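Extracellular ligand-binding receptor (PDB 4Q6B) probably serves as the substrate-binding component of an amino-acid ABC transporter, holding leucine in the cleft between its two lobes. Local coordinates at residues F120-P124 with A288-A292; L158-F162 with I201-K205; L186-Y190 with V221-V225; L215-K219 with M247-G251. All blocks are in the same frame, centred on the assembly; numbering follows the deposited sequence.

Contact 1. Residues F120-P124 with A288-A292; sequences FRNIP and AGYDA
In the two-lobed fold of type I periplasmic binding proteins, Asn122 lies where the chain leaves strand 119-121 of one lobe to cross toward helix 126-139 of the other, and at this hinge it is hydrogen-bonded to Ala288 of helix 284-301. The helix also carries Tyr285 of the leucine pocket, and the side chain of Ile123 is about 6 Å from the bound leucine. Asn122 extends its amide into the helix flank: CG sits between the backbone N and the carbonyl carbon (chi1 68°), a torsion that directs the amide toward the helix. The bond from Asn122 ND2 to Ala288 O is 3.0 Å long and nearly straight at 163°, and the oxygen lies almost in the amide plane. The same oxygen accepts the helical bond from Ala292 N at 2.9 Å, so two donors grip it and the buried amide binds a main-chain carbonyl without breaking the helix. The CB atoms of Asp291 and Ala292 lie close beside ND2, while the Asp291 carboxylate turns instead to His328 and the backbone nitrogens of Val324 and Met325. Beside the polar bond, the branch methyl of Ile123 meets the helix in one apolar touch, CG2 to Ala288 CB at 4.0 Å.

Contact 2. Residues L158-F162 with I201-K205; sequences LANAF and IFIAK
Ala159 lies nearest Ala204 where helix 158-162 runs over strand 201-204, their CA atoms 5.7 Å apart. The short axes approach to 8.8 Å and make an angle of 145° between their N-to-C directions, so the helix runs roughly against the strand. The small methyls probably allow this close approach: Ala159 CB and Ala204 CB are 4.2 Å apart. Toward the start of the strand the spacing is filled by two aromatic rings. Phe162 and Phe202 form an offset stack, with centroids 4.2 Å apart and planes only 18° from parallel. Phe202 CG lies over the centre of the Phe162 ring, whereas Phe162 CG is displaced toward the rim of its partner, and Phe202 CB adds a CH-pi contact to the same Phe162 face. This is the helix-on-sheet layer of the second lobe's Rossmann-like alpha/beta fold: helix 153-168 makes the beta-alpha-beta crossover between the parallel strands 144-149 and 172-177, and Leu133 and Leu137 of helix 126-139 close in on the two rings. Leu158, its CG turned opposite the backbone N (chi1 174°), meets the Phe202 ring at its edge, in the ring plane, CG lying 3.9 Å from Phe202 CZ; its CD2 passes on to the Ala204 backbone, 4.1 Å from CA.

Contact 3. Residues L186-Y190 with V221-V225; sequences LERLY and VGIEV
Tyr190 lays its ring flat on Ile223, and this pair is the buried centre of a contact that thins toward solvent. Ile223 CG1 stands over the middle of the ring, 3.8 Å from its centroid and just 9° off the normal, a CH-pi contact. The tyrosine CG is anti to the backbone N (chi1 -176°), which swings the ring off helix 183-195 and along residues 221-225, where helix gives way to loop. Val221 CG1 fits beside the ring, 4.1 Å from Tyr190 CD2, and Leu186 CD2 supports the other methyl, 4.3 Å from Val221 CG2. A Schellman motif ends helix 207-221: Gly222, with positive phi, is the C-prime residue, and the chain turns there toward strand 227-229. At the more exposed rim, Glu187 lays its aliphatic CG against both Val221 methyls, 3.7 Å from Val221 CG1. The loose part is the solvent end, where Glu224 N makes a weak bond of 3.4 Å to Tyr190 OH. Cutting Tyr190 back to an alanine takes away the ring, which would probably leave Ile223 CG1 without its aromatic cover and Glu224 N without this acceptor. With a single hydrogen bond across it, and that one weak, the contact probably rests mainly on the ring against Ile223 and Val221.

Contact 4. Residues L215-K219 with M247-G251; sequences LVDAK and MTAEG
Thr248 presses its methyl between Leu215 and Lys219, residues one turn apart on helix 207-221. It sits in a type I beta turn, Met247 to Glu250, that brings the chain into strand 253-257 of the second lobe's mixed sheet, so the contact lays this turn along the flank of the helix. Leu215 and Lys219 each lie alongside Thr248, pointing the other way from it. Thr248 CG2 is 3.6 Å from Leu215 CG and 3.5 Å from Lys219 CG, the latter closer than usual for two carbons, so the methyl is tightly seated. Leu215 reaches on past it, Leu215 CD2 lying 4.1 Å from Ala249 CB. The lysine bends at chi2 (-60°) and then runs extended over the Thr248 carbonyl, where Lys219 CE comes to 3.1 Å from Thr248 O; the bend keeps its aliphatic part on the turn and brings the ammonium toward Glu250. A methionine in place of Lys219 has no ammonium and would be likely to leave the water beyond it without its donor and the turn without that polar link to the helix. Glu250 OE1 is bonded to the backbone nitrogen of Asp348, while the main-chain oxygen of Glu250 faces the lysine. One water bridges them, accepting from Lys219 NZ at 2.8 Å and donating to Glu250 O at 3.1 Å.

Contacts 1 and 2 are buried, contact 3 is partly buried and contact 4 lies at the surface. Contact 1 stands apart, in the first lobe at the hinge, about 23 Å centre to centre from contact 2, and is built mainly round one buried amide-to-carbonyl bond. The others belong to the second lobe. Contact 2, helix against sheet, is wholly apolar, with no hydrogen bond across it. Contacts 3 and 4 share helix 207-221, the first using its C-terminal end and the second its flank; they meet through a probable hydrogen bond from Ile223 N to Ala218 O and the packing of Leu186 on Asp217. Contact 3 also meets contact 2, where Ile201 packs on Ile223. Toward the surface, polar margins appear: a weak bond in contact 3, a bridging water in contact 4.

Contact 1. Residues F120-P124 with A288-A292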
loop_
_atom_site.group_PDB
_atom_site.type_symbol
_atom_site.label_atom_id
_atom_site.label_comp_id
_atom_site.label_asym_id
_atom_site.label_seq_id
_atom_site.Cartn_x
_atom_site.Cartn_y
_atom_site.Cartn_z
ATOM N N PHE A 120 11.083 -4.773 -4.620
ATOM C CA PHE A 120 10.474 -3.470 -4.986
ATOM C C PHE A 120 9.090 -3.348 -4.398
ATOM O O PHE A 120 8.507 -4.340 -4.040
ATOM C CB PHE A 120 10.351 -3.353 -6.513
ATOM C CG PHE A 120 11.676 -3.377 -7.252
ATOM C CD1 PHE A 120 12.279 -2.192 -7.615
ATOM C CD2 PHE A 120 12.327 -4.587 -7.541
ATOM C CE1 PHE A 120 13.504 -2.189 -8.282
ATOM C CE2 PHE A 120 13.526 -4.601 -8.238
ATOM C CZ PHE A 120 14.120 -3.393 -8.613
ATOM N N ARG A 121 8.556 -2.137 -4.316
ATOM C CA ARG A 121 7.100 -1.988 -4.137
ATOM C C ARG A 121 6.679 -0.889 -5.035
ATOM O O ARG A 121 7.491 -0.024 -5.327
ATOM C CB ARG A 121 6.752 -1.638 -2.703
ATOM C CG ARG A 121 7.575 -0.509 -2.133
ATOM C CD ARG A 121 6.961 -0.023 -0.796
ATOM N NE ARG A 121 8.067 0.474 0.030
ATOM C CZ ARG A 121 8.320 0.053 1.260
ATOM N NH1 ARG A 121 9.398 0.500 1.904
ATOM N NH2 ARG A 121 7.510 -0.822 1.846
ATOM N N ASN A 122 5.432 -0.905 -5.513
ATOM C CA ASN A 122 4.983 0.149 -6.457
ATOM C C ASN A 122 3.972 1.074 -5.797
ATOM O O ASN A 122 3.152 1.696 -6.461
ATOM C CB ASN A 122 4.453 -0.424 -7.799
ATOM C CG ASN A 122 3.161 -1.186 -7.624
ATOM O OD1 ASN A 122 2.878 -1.668 -6.519
ATOM N ND2 ASN A 122 2.358 -1.277 -8.680
ATOM N N ILE A 123 4.071 1.205 -4.475
ATOM C CA ILE A 123 3.170 2.070 -3.714
ATOM C C ILE A 123 4.042 2.846 -2.732
ATOM O O ILE A 123 5.179 2.420 -2.438
ATOM C CB ILE A 123 2.110 1.231 -2.972
ATOM C CG1 ILE A 123 2.789 0.192 -2.054
ATOM C CG2 ILE A 123 1.195 0.488 -3.991
ATOM C CD1 ILE A 123 1.930 -0.237 -0.973
ATOM N N PRO A 124 3.527 3.954 -2.186
ATOM C CA PRO A 124 4.321 4.712 -1.194
ATOM C C PRO A 124 4.461 3.944 0.105
ATOM O O PRO A 124 3.548 3.204 0.511
ATOM C CB PRO A 124 3.475 5.972 -0.921
ATOM C CG PRO A 124 2.087 5.645 -1.470
ATOM C CD PRO A 124 2.249 4.612 -2.539
ATOM N N ALA A 288 -3.086 -0.940 -8.075
ATOM C CA ALA A 288 -1.690 -1.316 -7.793
ATOM C C ALA A 288 -1.307 -2.633 -8.487
ATOM O O ALA A 288 -0.211 -2.759 -9.047
ATOM C CB ALA A 288 -1.482 -1.397 -6.278
ATOM N N GLY A 289 -2.211 -3.614 -8.455
ATOM C CA GLY A 289 -1.993 -4.865 -9.199
ATOM C C GLY A 289 -1.871 -4.643 -10.697
ATOM O O GLY A 289 -1.002 -5.237 -11.371
ATOM N N TYR A 290 -2.751 -3.811 -11.258
ATOM C CA TYR A 290 -2.728 -3.504 -12.671
ATOM C C TYR A 290 -1.388 -2.840 -13.030
ATOM O O TYR A 290 -0.688 -3.281 -13.978
ATOM C CB TYR A 290 -3.957 -2.628 -13.028
ATOM C CG TYR A 290 -4.067 -2.297 -14.509
ATOM C CD1 TYR A 290 -3.375 -1.220 -15.064
ATOM C CD2 TYR A 290 -4.870 -3.056 -15.342
ATOM C CE1 TYR A 290 -3.506 -0.897 -16.427
ATOM C CE2 TYR A 290 -4.989 -2.776 -16.691
ATOM C CZ TYR A 290 -4.299 -1.691 -17.240
ATOM O OH TYR A 290 -4.437 -1.418 -18.587
ATOM N N ASP A 291 -0.997 -1.809 -12.284
ATOM C CA ASP A 291 0.263 -1.148 -12.615
ATOM C C ASP A 291 1.450 -2.115 -12.441
ATOM O O ASP A 291 2.438 -2.019 -13.238
ATOM C CB ASP A 291 0.508 0.110 -11.763
ATOM C CG ASP A 291 -0.137 1.365 -12.363
ATOM O OD1 ASP A 291 -0.734 1.326 -13.472
ATOM O OD2 ASP A 291 -0.052 2.414 -11.692
ATOM N N ALA A 292 1.359 -3.062 -11.513
ATOM C CA ALA A 292 2.515 -3.938 -11.307
ATOM C C ALA A 292 2.703 -4.840 -12.525
ATOM O O ALA A 292 3.808 -5.111 -12.929
ATOM C CB ALA A 292 2.320 -4.818 -10.055
#

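Contact 2. Residues L158-F162 with I201-K205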
loop_
_atom_site.group_PDB
_atom_site.type_symbol
_atom_site.label_atom_id
_atom_site.label_comp_id
_atom_site.label_asym_id
_atom_site.label_seq_id
_atom_site.Cartn_x
_atom_site.Cartn_y
_atom_site.Cartn_z
ATOM N N LEU A 158 5.322 3.781 12.167
ATOM C CA LEU A 158 4.474 4.807 11.551
ATOM C C LEU A 158 4.232 5.980 12.506
ATOM O O LEU A 158 4.158 7.137 12.060
ATOM C CB LEU A 158 3.140 4.206 11.080
ATOM C CG LEU A 158 2.073 5.161 10.538
ATOM C CD1 LEU A 158 2.577 5.939 9.360
ATOM C CD2 LEU A 158 0.881 4.370 10.133
ATOM N N ALA A 159 4.111 5.676 13.806
ATOM C CA ALA A 159 3.959 6.687 14.855
ATOM C C ALA A 159 5.176 7.609 14.924
ATOM O O ALA A 159 5.002 8.839 14.985
ATOM C CB ALA A 159 3.684 6.031 16.272
ATOM N N ASN A 160 6.388 7.021 14.941
ATOM C CA ASN A 160 7.602 7.832 15.006
ATOM C C ASN A 160 7.815 8.661 13.731
ATOM O O ASN A 160 8.226 9.818 13.828
ATOM C CB ASN A 160 8.839 6.985 15.281
ATOM C CG ASN A 160 8.833 6.398 16.666
ATOM O OD1 ASN A 160 8.149 6.892 17.561
ATOM N ND2 ASN A 160 9.595 5.335 16.854
ATOM N N ALA A 161 7.572 8.054 12.569
ATOM C CA ALA A 161 7.560 8.824 11.299
ATOM C C ALA A 161 6.590 10.012 11.324
ATOM O O ALA A 161 6.950 11.159 10.983
ATOM C CB ALA A 161 7.256 7.916 10.098
ATOM N N PHE A 162 5.349 9.762 11.720
ATOM C CA PHE A 162 4.391 10.852 11.777
ATOM C C PHE A 162 4.804 11.937 12.788
ATOM O O PHE A 162 4.730 13.147 12.487
ATOM C CB PHE A 162 2.957 10.379 12.040
ATOM C CG PHE A 162 1.969 11.511 12.024
ATOM C CD1 PHE A 162 1.522 12.048 10.826
ATOM C CD2 PHE A 162 1.546 12.102 13.215
ATOM C CE1 PHE A 162 0.642 13.124 10.816
ATOM C CE2 PHE A 162 0.674 13.198 13.236
ATOM C CZ PHE A 162 0.213 13.706 12.021
ATOM N N ILE A 201 -6.514 13.510 16.025
ATOM C CA ILE A 201 -5.894 12.231 16.388
ATOM C C ILE A 201 -5.388 11.504 15.154
ATOM O O ILE A 201 -6.151 11.309 14.175
ATOM C CB ILE A 201 -6.890 11.315 17.127
ATOM C CG1 ILE A 201 -7.350 11.987 18.396
ATOM C CG2 ILE A 201 -6.223 9.989 17.505
ATOM C CD1 ILE A 201 -8.610 11.343 19.057
ATOM N N PHE A 202 -4.118 11.096 15.202
ATOM C CA PHE A 202 -3.567 10.215 14.186
ATOM C C PHE A 202 -3.569 8.779 14.723
ATOM O O PHE A 202 -3.010 8.485 15.774
ATOM C CB PHE A 202 -2.150 10.618 13.853
ATOM C CG PHE A 202 -1.535 9.767 12.796
ATOM C CD1 PHE A 202 -2.059 9.724 11.533
ATOM C CD2 PHE A 202 -0.472 8.934 13.115
ATOM C CE1 PHE A 202 -1.510 8.891 10.556
ATOM C CE2 PHE A 202 0.101 8.103 12.141
ATOM C CZ PHE A 202 -0.428 8.080 10.863
ATOM N N ILE A 203 -4.218 7.898 13.980
ATOM C CA ILE A 203 -4.327 6.508 14.351
ATOM C C ILE A 203 -3.292 5.702 13.563
ATOM O O ILE A 203 -3.426 5.500 12.373
ATOM C CB ILE A 203 -5.732 5.995 14.023
ATOM C CG1 ILE A 203 -6.785 6.873 14.710
ATOM C CG2 ILE A 203 -5.887 4.537 14.414
ATOM C CD1 ILE A 203 -8.188 6.718 14.163
ATOM N N ALA A 204 -2.293 5.211 14.277
ATOM C CA ALA A 204 -1.194 4.458 13.704
ATOM C C ALA A 204 -1.420 2.995 14.045
ATOM O O ALA A 204 -0.527 2.283 14.455
ATOM C CB ALA A 204 0.133 4.941 14.235
ATOM N N LYS A 205 -2.673 2.613 13.971
ATOM C CA LYS A 205 -3.109 1.258 14.143
ATOM C C LYS A 205 -3.801 0.896 12.845
ATOM O O LYS A 205 -4.480 1.719 12.257
ATOM C CB LYS A 205 -4.126 1.174 15.277
ATOM C CG LYS A 205 -3.553 1.027 16.667
ATOM C CD LYS A 205 -4.484 0.205 17.552
ATOM C CE LYS A 205 -3.709 -0.819 18.358
ATOM N NZ LYS A 205 -3.475 -0.421 19.779
#

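Contact 3. Residues L186-Y190 with V221-V225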
loop_
_atom_site.group_PDB
_atom_site.type_symbol
_atom_site.label_atom_id
_atom_site.label_comp_id
_atom_site.label_asym_id
_atom_site.label_seq_id
_atom_site.Cartn_x
_atom_site.Cartn_y
_atom_site.Cartn_z
ATOM N N LEU A 186 -11.432 5.902 28.165
ATOM C CA LEU A 186 -11.343 6.783 26.999
ATOM C C LEU A 186 -11.928 8.192 27.279
ATOM O O LEU A 186 -11.360 9.203 26.813
ATOM C CB LEU A 186 -11.973 6.112 25.769
ATOM C CG LEU A 186 -11.769 6.792 24.436
ATOM C CD1 LEU A 186 -10.273 6.892 24.183
ATOM C CD2 LEU A 186 -12.453 5.984 23.304
ATOM N N GLU A 187 -13.025 8.260 28.034
ATOM C CA GLU A 187 -13.554 9.546 28.509
ATOM C C GLU A 187 -12.520 10.333 29.305
ATOM O O GLU A 187 -12.387 11.549 29.128
ATOM C CB GLU A 187 -14.823 9.375 29.357
ATOM C CG GLU A 187 -16.048 9.094 28.523
ATOM C CD GLU A 187 -17.306 8.847 29.336
ATOM O OE1 GLU A 187 -17.220 8.644 30.559
ATOM O OE2 GLU A 187 -18.397 8.857 28.735
ATOM N N ARG A 188 -11.793 9.636 30.175
ATOM C CA ARG A 188 -10.809 10.263 31.042
ATOM C C ARG A 188 -9.636 10.758 30.179
ATOM O O ARG A 188 -9.153 11.891 30.370
ATOM C CB ARG A 188 -10.322 9.228 32.069
ATOM C CG ARG A 188 -9.427 9.777 33.181
ATOM C CD ARG A 188 -7.970 9.815 32.766
ATOM N NE ARG A 188 -7.509 8.537 32.223
ATOM C CZ ARG A 188 -6.286 8.351 31.730
ATOM N NH1 ARG A 188 -5.440 9.371 31.695
ATOM N NH2 ARG A 188 -5.909 7.165 31.245
ATOM N N LEU A 189 -9.176 9.934 29.230
ATOM C CA LEU A 189 -8.180 10.398 28.259
ATOM C C LEU A 189 -8.654 11.642 27.493
ATOM O O LEU A 189 -7.911 12.609 27.358
ATOM C CB LEU A 189 -7.798 9.300 27.253
ATOM C CG LEU A 189 -6.930 8.190 27.832
ATOM C CD1 LEU A 189 -7.082 6.927 26.965
ATOM C CD2 LEU A 189 -5.484 8.681 27.864
ATOM N N TYR A 190 -9.899 11.625 27.016
ATOM C CA TYR A 190 -10.432 12.755 26.230
ATOM C C TYR A 190 -10.472 14.031 27.089
ATOM O O TYR A 190 -10.176 15.141 26.586
ATOM C CB TYR A 190 -11.834 12.400 25.726
ATOM C CG TYR A 190 -12.510 13.403 24.819
ATOM C CD1 TYR A 190 -11.782 14.204 23.947
ATOM C CD2 TYR A 190 -13.898 13.532 24.831
ATOM C CE1 TYR A 190 -12.429 15.098 23.081
ATOM C CE2 TYR A 190 -14.551 14.448 23.979
ATOM C CZ TYR A 190 -13.805 15.207 23.122
ATOM O OH TYR A 190 -14.457 16.093 22.298
ATOM N N VAL A 221 -17.982 8.022 22.814
ATOM C CA VAL A 221 -17.554 8.896 23.914
ATOM C C VAL A 221 -17.767 10.379 23.528
ATOM O O VAL A 221 -17.833 11.270 24.388
ATOM C CB VAL A 221 -16.081 8.555 24.272
ATOM C CG1 VAL A 221 -15.351 9.705 24.934
ATOM C CG2 VAL A 221 -16.050 7.321 25.152
ATOM N N GLY A 222 -17.923 10.622 22.230
ATOM C CA GLY A 222 -18.248 11.951 21.732
ATOM C C GLY A 222 -17.038 12.741 21.278
ATOM O O GLY A 222 -17.071 13.974 21.234
ATOM N N ILE A 223 -15.969 12.044 20.904
ATOM C CA ILE A 223 -14.773 12.738 20.483
ATOM C C ILE A 223 -15.031 13.475 19.174
ATOM O O ILE A 223 -15.483 12.881 18.180
ATOM C CB ILE A 223 -13.587 11.759 20.361
ATOM C CG1 ILE A 223 -13.252 11.215 21.752
ATOM C CG2 ILE A 223 -12.393 12.440 19.706
ATOM C CD1 ILE A 223 -12.076 10.289 21.784
ATOM N N GLU A 224 -14.765 14.780 19.174
ATOM C CA GLU A 224 -15.252 15.632 18.091
ATOM C C GLU A 224 -14.187 15.865 17.003
ATOM O O GLU A 224 -14.508 16.148 15.834
ATOM C CB GLU A 224 -15.739 16.970 18.691
ATOM C CG GLU A 224 -16.500 17.871 17.732
ATOM C CD GLU A 224 -17.949 17.434 17.559
ATOM O OE1 GLU A 224 -18.346 17.133 16.400
ATOM O OE2 GLU A 224 -18.684 17.383 18.581
ATOM N N VAL A 225 -12.918 15.718 17.383
ATOM C CA VAL A 225 -11.824 16.179 16.541
ATOM C C VAL A 225 -11.563 15.279 15.340
ATOM O O VAL A 225 -11.972 14.116 15.350
ATOM C CB VAL A 225 -10.535 16.274 17.354
ATOM C CG1 VAL A 225 -10.796 17.193 18.583
ATOM C CG2 VAL A 225 -10.090 14.890 17.820
#

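Contact 4. Residues L215-K219 with M247-G251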
loop_
_atom_site.group_PDB
_atom_site.type_symbol
_atom_site.label_atom_id
_atom_site.label_comp_id
_atom_site.label_asym_id
_atom_site.label_seq_id
_atom_site.Cartn_x
_atom_site.Cartn_y
_atom_site.Cartn_z
ATOM N N LEU A 215 -12.406 3.764 16.435
ATOM C CA LEU A 215 -13.252 4.709 15.710
ATOM C C LEU A 215 -14.664 4.703 16.296
ATOM O O LEU A 215 -15.241 5.754 16.651
ATOM C CB LEU A 215 -13.259 4.288 14.243
ATOM C CG LEU A 215 -14.037 5.038 13.180
ATOM C CD1 LEU A 215 -13.585 6.457 13.167
ATOM C CD2 LEU A 215 -13.727 4.395 11.836
ATOM N N VAL A 216 -15.205 3.504 16.455
ATOM C CA VAL A 216 -16.527 3.328 17.020
ATOM C C VAL A 216 -16.569 3.821 18.467
ATOM O O VAL A 216 -17.523 4.514 18.878
ATOM C CB VAL A 216 -16.938 1.848 16.941
ATOM C CG1 VAL A 216 -18.171 1.581 17.752
ATOM C CG2 VAL A 216 -17.165 1.480 15.468
ATOM N N ASP A 217 -15.544 3.466 19.246
ATOM C CA ASP A 217 -15.532 3.882 20.648
ATOM C C ASP A 217 -15.418 5.420 20.769
ATOM O O ASP A 217 -16.060 6.010 21.652
ATOM C CB ASP A 217 -14.385 3.236 21.429
ATOM C CG ASP A 217 -14.609 1.771 21.707
ATOM O OD1 ASP A 217 -15.753 1.290 21.596
ATOM O OD2 ASP A 217 -13.626 1.091 22.050
ATOM N N ALA A 218 -14.573 6.019 19.931
ATOM C CA ALA A 218 -14.403 7.477 19.867
ATOM C C ALA A 218 -15.756 8.140 19.607
ATOM O O ALA A 218 -16.105 9.154 20.238
ATOM C CB ALA A 218 -13.390 7.861 18.765
ATOM N N LYS A 219 -16.541 7.574 18.697
ATOM C CA LYS A 219 -17.859 8.179 18.442
ATOM C C LYS A 219 -18.795 8.019 19.623
ATOM O O LYS A 219 -19.593 8.906 19.920
ATOM C CB LYS A 219 -18.488 7.692 17.123
ATOM C CG LYS A 219 -17.598 7.900 15.862
ATOM C CD LYS A 219 -17.211 9.365 15.545
ATOM C CE LYS A 219 -16.212 9.434 14.366
ATOM N NZ LYS A 219 -15.714 10.801 13.959
HETATM N N MSE A 247 -22.153 4.379 9.157
HETATM C CA MSE A 247 -21.230 5.399 8.662
HETATM C C MSE A 247 -20.694 6.301 9.774
HETATM O O MSE A 247 -20.792 7.531 9.729
HETATM C CB MSE A 247 -21.837 6.205 7.508
HETATM C CG MSE A 247 -20.818 6.496 6.444
HETATM SE SE MSE A 247 -19.163 5.579 6.911
HETATM C CE MSE A 247 -19.473 3.787 6.149
ATOM N N THR A 248 -20.129 5.636 10.773
ATOM C CA THR A 248 -19.416 6.250 11.877
ATOM C C THR A 248 -18.185 7.020 11.379
ATOM O O THR A 248 -17.726 7.959 12.035
ATOM C CB THR A 248 -19.025 5.136 12.910
ATOM O OG1 THR A 248 -20.007 5.065 13.953
ATOM C CG2 THR A 248 -17.651 5.362 13.521
ATOM N N ALA A 249 -17.684 6.653 10.195
ATOM C CA ALA A 249 -16.413 7.183 9.680
ATOM C C ALA A 249 -16.477 8.542 8.975
ATOM O O ALA A 249 -15.489 8.952 8.339
ATOM C CB ALA A 249 -15.753 6.176 8.752
ATOM N N GLU A 250 -17.615 9.224 9.065
ATOM C CA GLU A 250 -17.764 10.538 8.431
ATOM C C GLU A 250 -16.611 11.476 8.821
ATOM O O GLU A 250 -16.371 11.732 10.014
ATOM C CB GLU A 250 -19.124 11.156 8.821
ATOM C CG GLU A 250 -19.535 12.419 8.036
ATOM C CD GLU A 250 -19.859 12.125 6.569
ATOM O OE1 GLU A 250 -20.075 10.937 6.230
ATOM O OE2 GLU A 250 -19.883 13.071 5.750
ATOM N N GLY A 251 -15.887 11.949 7.813
ATOM C CA GLY A 251 -14.819 12.906 8.014
ATOM C C GLY A 251 -13.456 12.282 8.249
ATOM O O GLY A 251 -12.457 13.010 8.290
HETATM O O HOH W 1 -14.123 10.464 11.722
#